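Local atomic coordinates of TCR beta chain (Gallus gallus, PDB entry 6LIR), a protein that forms the beta subunit of the chicken alpha-beta T-cell receptor, which probably recognises peptide antigens presented by MHC molecules. Residues Q129-K134 / E191-L196. Sequence-based numbering, arbitrary orientation.
Sequences QEIQEK and EWFNPL
Ile131 packs against Trp192 and Phe193 in a small apolar contact at one end of the immunoglobulin C1-set constant domain. It joins two short helices at the same end of the beta-sandwich. Helix 128-134 connects strands 120-124 and 136-146, and helix 189-192 follows strand 178-188. No hydrogen bond crosses between 129-134 and 191-196, and the nearest CA atoms, of Ile131 and Trp192, stay 8.9 Å apart. Side chains alone bridge that distance.

Ile131 divides its two branches between the two rings. Its CD1 reaches the pyrrole side of the indole, 3.6 Å from Trp192 CD1, and meets that ring obliquely. With CG1 beside the backbone N (chi1 -65°), CG2 is left anti to that N and meets the Phe193 ring obliquely, 3.5 Å from CE2. The two aromatic neighbours also touch each other: Trp192 CD1 sits 3.9 Å above the plane of the Phe193 ring, over its centre. Cut back to an alanine, Ile131 loses both branches, which would probably leave the pyrrole side of Trp192 and the CE2 corner of Phe193 without their shared aliphatic partner.

Trp192 is buried further by Ala137 and Leu139 of strand 136-146, whereas Phe193 is exposed. On its other side, helix 128-134 faces the TCR alpha chain, where Glu133 OE1 is hydrogen-bonded to Tyr118 OH of that chain. Just past helix 189-192, Phe193 leaves helical angles and centres an inverse gamma turn. An Asx turn follows, in which Leu196 N donates to Asn194 OD1 at 3.1 Å, from 36° out of the carbonyl plane.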
ATOM      1  N   GLN B 129      14.396 -25.740   8.487  1.00 43.19           N
ATOM      2  CA  GLN B 129      14.879 -25.342   9.804  1.00 43.59           C
ATOM      3  C   GLN B 129      13.923 -24.356  10.469  1.00 42.35           C
ATOM      4  O   GLN B 129      13.647 -24.474  11.669  1.00 38.64           O
ATOM      5  CB  GLN B 129      16.283 -24.750   9.697  1.00 42.62           C
ATOM      6  CG  GLN B 129      16.964 -24.571  11.040  1.00 52.96           C
ATOM      7  CD  GLN B 129      18.245 -23.775  10.939  1.00 62.23           C
ATOM      8  OE1 GLN B 129      18.788 -23.592   9.849  1.00 67.06           O
ATOM      9  NE2 GLN B 129      18.735 -23.291  12.076  1.00 61.17           N
ATOM     10  N   GLU B 130      13.436 -23.356   9.724  1.00 43.42           N
ATOM     11  CA  GLU B 130      12.435 -22.449  10.283  1.00 40.47           C
ATOM     12  C   GLU B 130      11.215 -23.223  10.768  1.00 38.92           C
ATOM     13  O   GLU B 130      10.721 -22.996  11.879  1.00 38.16           O
ATOM     14  CB  GLU B 130      12.013 -21.394   9.253  1.00 39.64           C
ATOM     15  CG  GLU B 130      10.799 -20.563   9.709  1.00 39.70           C
ATOM     16  CD  GLU B 130      10.197 -19.679   8.610  1.00 41.12           C
ATOM     17  OE1 GLU B 130       9.695 -18.582   8.941  1.00 42.26           O
ATOM     18  OE2 GLU B 130      10.220 -20.071   7.425  1.00 36.00           O
ATOM     19  N   ILE B 131      10.720 -24.146   9.940  1.00 36.48           N
ATOM     20  CA  ILE B 131       9.551 -24.946  10.301  1.00 41.69           C
ATOM     21  C   ILE B 131       9.779 -25.661  11.629  1.00 45.15           C
ATOM     22  O   ILE B 131       8.904 -25.683  12.501  1.00 45.17           O
ATOM     23  CB  ILE B 131       9.222 -25.945   9.175  1.00 41.34           C
ATOM     24  CG1 ILE B 131       8.804 -25.201   7.906  1.00 45.35           C
ATOM     25  CG2 ILE B 131       8.131 -26.901   9.612  1.00 40.54           C
ATOM     26  CD1 ILE B 131       8.729 -26.088   6.675  1.00 42.45           C
ATOM     27  N   GLN B 132      10.942 -26.292  11.785  1.00 46.32           N
ATOM     28  CA  GLN B 132      11.240 -26.983  13.037  1.00 47.89           C
ATOM     29  C   GLN B 132      11.404 -26.003  14.196  1.00 44.41           C
ATOM     30  O   GLN B 132      10.839 -26.209  15.278  1.00 48.87           O
ATOM     31  CB  GLN B 132      12.484 -27.853  12.876  1.00 47.27           C
ATOM     32  CG  GLN B 132      12.242 -29.043  11.963  1.00 57.38           C
ATOM     33  CD  GLN B 132      13.516 -29.730  11.515  1.00 63.53           C
ATOM     34  OE1 GLN B 132      13.723 -29.953  10.323  1.00 67.30           O
ATOM     35  NE2 GLN B 132      14.367 -30.091  12.471  1.00 63.19           N
ATOM     36  N   GLU B 133      12.207 -24.951  14.006  1.00 40.66           N
ATOM     37  CA  GLU B 133      12.500 -24.031  15.108  1.00 46.10           C
ATOM     38  C   GLU B 133      11.281 -23.201  15.502  1.00 47.20           C
ATOM     39  O   GLU B 133      11.004 -23.022  16.695  1.00 42.34           O
ATOM     40  CB  GLU B 133      13.664 -23.114  14.733  1.00 43.76           C
ATOM     41  CG  GLU B 133      14.997 -23.823  14.602  1.00 45.84           C
ATOM     42  CD  GLU B 133      16.095 -22.901  14.114  1.00 54.03           C
ATOM     43  OE1 GLU B 133      15.806 -21.708  13.878  1.00 56.23           O
ATOM     44  OE2 GLU B 133      17.248 -23.363  13.971  1.00 64.19           O
ATOM     45  N   LYS B 134      10.559 -22.655  14.516  1.00 44.28           N
ATOM     46  CA  LYS B 134       9.485 -21.703  14.782  1.00 37.19           C
ATOM     47  C   LYS B 134       8.084 -22.275  14.619  1.00 44.67           C
ATOM     48  O   LYS B 134       7.113 -21.566  14.910  1.00 42.34           O
ATOM     49  CB  LYS B 134       9.616 -20.483  13.858  1.00 39.95           C
ATOM     50  CG  LYS B 134      11.012 -19.895  13.776  1.00 38.93           C
ATOM     51  CD  LYS B 134      11.423 -19.267  15.091  1.00 42.05           C
ATOM     52  CE  LYS B 134      12.728 -18.508  14.938  1.00 47.09           C
ATOM     53  NZ  LYS B 134      13.090 -17.750  16.166  1.00 49.24           N
ATOM     54  N   GLU B 191      -0.619 -25.775   8.735  1.00 44.50           N
ATOM     55  CA  GLU B 191      -1.197 -25.407   7.447  1.00 46.65           C
ATOM     56  C   GLU B 191      -0.233 -25.722   6.313  1.00 44.61           C
ATOM     57  O   GLU B 191      -0.669 -26.047   5.205  1.00 44.98           O
ATOM     58  CB  GLU B 191      -1.574 -23.922   7.434  1.00 44.23           C
ATOM     59  CG  GLU B 191      -2.275 -23.501   6.145  1.00 42.68           C
ATOM     60  CD  GLU B 191      -2.767 -22.053   6.131  1.00 47.47           C
ATOM     61  OE1 GLU B 191      -2.473 -21.289   7.074  1.00 46.96           O
ATOM     62  OE2 GLU B 191      -3.457 -21.677   5.154  1.00 49.40           O
ATOM     63  N   TRP B 192       1.074 -25.656   6.575  1.00 39.93           N
ATOM     64  CA  TRP B 192       2.047 -25.966   5.532  1.00 43.57           C
ATOM     65  C   TRP B 192       2.093 -27.462   5.243  1.00 43.94           C
ATOM     66  O   TRP B 192       2.277 -27.869   4.091  1.00 47.80           O
ATOM     67  CB  TRP B 192       3.438 -25.465   5.919  1.00 35.23           C
ATOM     68  CG  TRP B 192       4.511 -26.029   5.031  1.00 43.95           C
ATOM     69  CD1 TRP B 192       5.494 -26.910   5.385  1.00 42.91           C
ATOM     70  CD2 TRP B 192       4.690 -25.770   3.632  1.00 44.05           C
ATOM     71  NE1 TRP B 192       6.280 -27.205   4.296  1.00 46.55           N
ATOM     72  CE2 TRP B 192       5.808 -26.520   3.208  1.00 42.56           C
ATOM     73  CE3 TRP B 192       4.021 -24.971   2.701  1.00 42.03           C
ATOM     74  CZ2 TRP B 192       6.268 -26.496   1.891  1.00 48.75           C
ATOM     75  CZ3 TRP B 192       4.478 -24.950   1.391  1.00 45.87           C
ATOM     76  CH2 TRP B 192       5.592 -25.706   1.000  1.00 44.74           C
ATOM     77  N   PHE B 193       1.942 -28.300   6.271  1.00 44.71           N
ATOM     78  CA  PHE B 193       2.084 -29.748   6.105  1.00 48.92           C
ATOM     79  C   PHE B 193       0.734 -30.354   5.718  1.00 53.34           C
ATOM     80  O   PHE B 193       0.109 -31.119   6.453  1.00 53.78           O
ATOM     81  CB  PHE B 193       2.642 -30.378   7.374  1.00 49.50           C
ATOM     82  CG  PHE B 193       4.129 -30.247   7.505  1.00 51.73           C
ATOM     83  CD1 PHE B 193       4.970 -30.698   6.502  1.00 50.47           C
ATOM     84  CD2 PHE B 193       4.687 -29.662   8.629  1.00 43.34           C
ATOM     85  CE1 PHE B 193       6.342 -30.573   6.618  1.00 48.77           C
ATOM     86  CE2 PHE B 193       6.055 -29.534   8.750  1.00 47.72           C
ATOM     87  CZ  PHE B 193       6.884 -29.988   7.744  1.00 46.71           C
ATOM     88  N   ASN B 194       0.302 -29.989   4.517  1.00 57.20           N
ATOM     89  CA  ASN B 194      -0.904 -30.495   3.882  1.00 52.77           C
ATOM     90  C   ASN B 194      -0.671 -30.443   2.377  1.00 56.38           C
ATOM     91  O   ASN B 194      -0.676 -29.354   1.786  1.00 56.72           O
ATOM     92  CB  ASN B 194      -2.120 -29.658   4.291  1.00 53.77           C
ATOM     93  CG  ASN B 194      -3.440 -30.251   3.819  1.00 55.45           C
ATOM     94  OD1 ASN B 194      -3.487 -31.045   2.876  1.00 58.85           O
ATOM     95  ND2 ASN B 194      -4.527 -29.853   4.472  1.00 54.53           N
ATOM     96  N   PRO B 195      -0.461 -31.588   1.720  1.00 51.74           N
ATOM     97  CA  PRO B 195      -0.148 -31.566   0.283  1.00 52.17           C
ATOM     98  C   PRO B 195      -1.322 -31.182  -0.600  1.00 49.70           C
ATOM     99  O   PRO B 195      -1.151 -31.100  -1.823  1.00 51.34           O
ATOM    100  CB  PRO B 195       0.307 -33.007   0.003  1.00 56.32           C
ATOM    101  CG  PRO B 195      -0.341 -33.826   1.072  1.00 54.72           C
ATOM    102  CD  PRO B 195      -0.419 -32.948   2.288  1.00 55.03           C
ATOM    103  N   LEU B 196      -2.498 -30.936  -0.027  1.00 51.10           N
ATOM    104  CA  LEU B 196      -3.639 -30.435  -0.779  1.00 50.81           C
ATOM    105  C   LEU B 196      -3.716 -28.914  -0.795  1.00 54.70           C
ATOM    106  O   LEU B 196      -4.409 -28.351  -1.653  1.00 47.56           O
ATOM    107  CB  LEU B 196      -4.937 -31.012  -0.211  1.00 49.15           C
ATOM    108  CG  LEU B 196      -4.965 -32.541  -0.220  1.00 53.58           C
ATOM    109  CD1 LEU B 196      -6.154 -33.064   0.568  1.00 53.70           C
ATOM    110  CD2 LEU B 196      -4.973 -33.070  -1.649  1.00 50.02           C
TER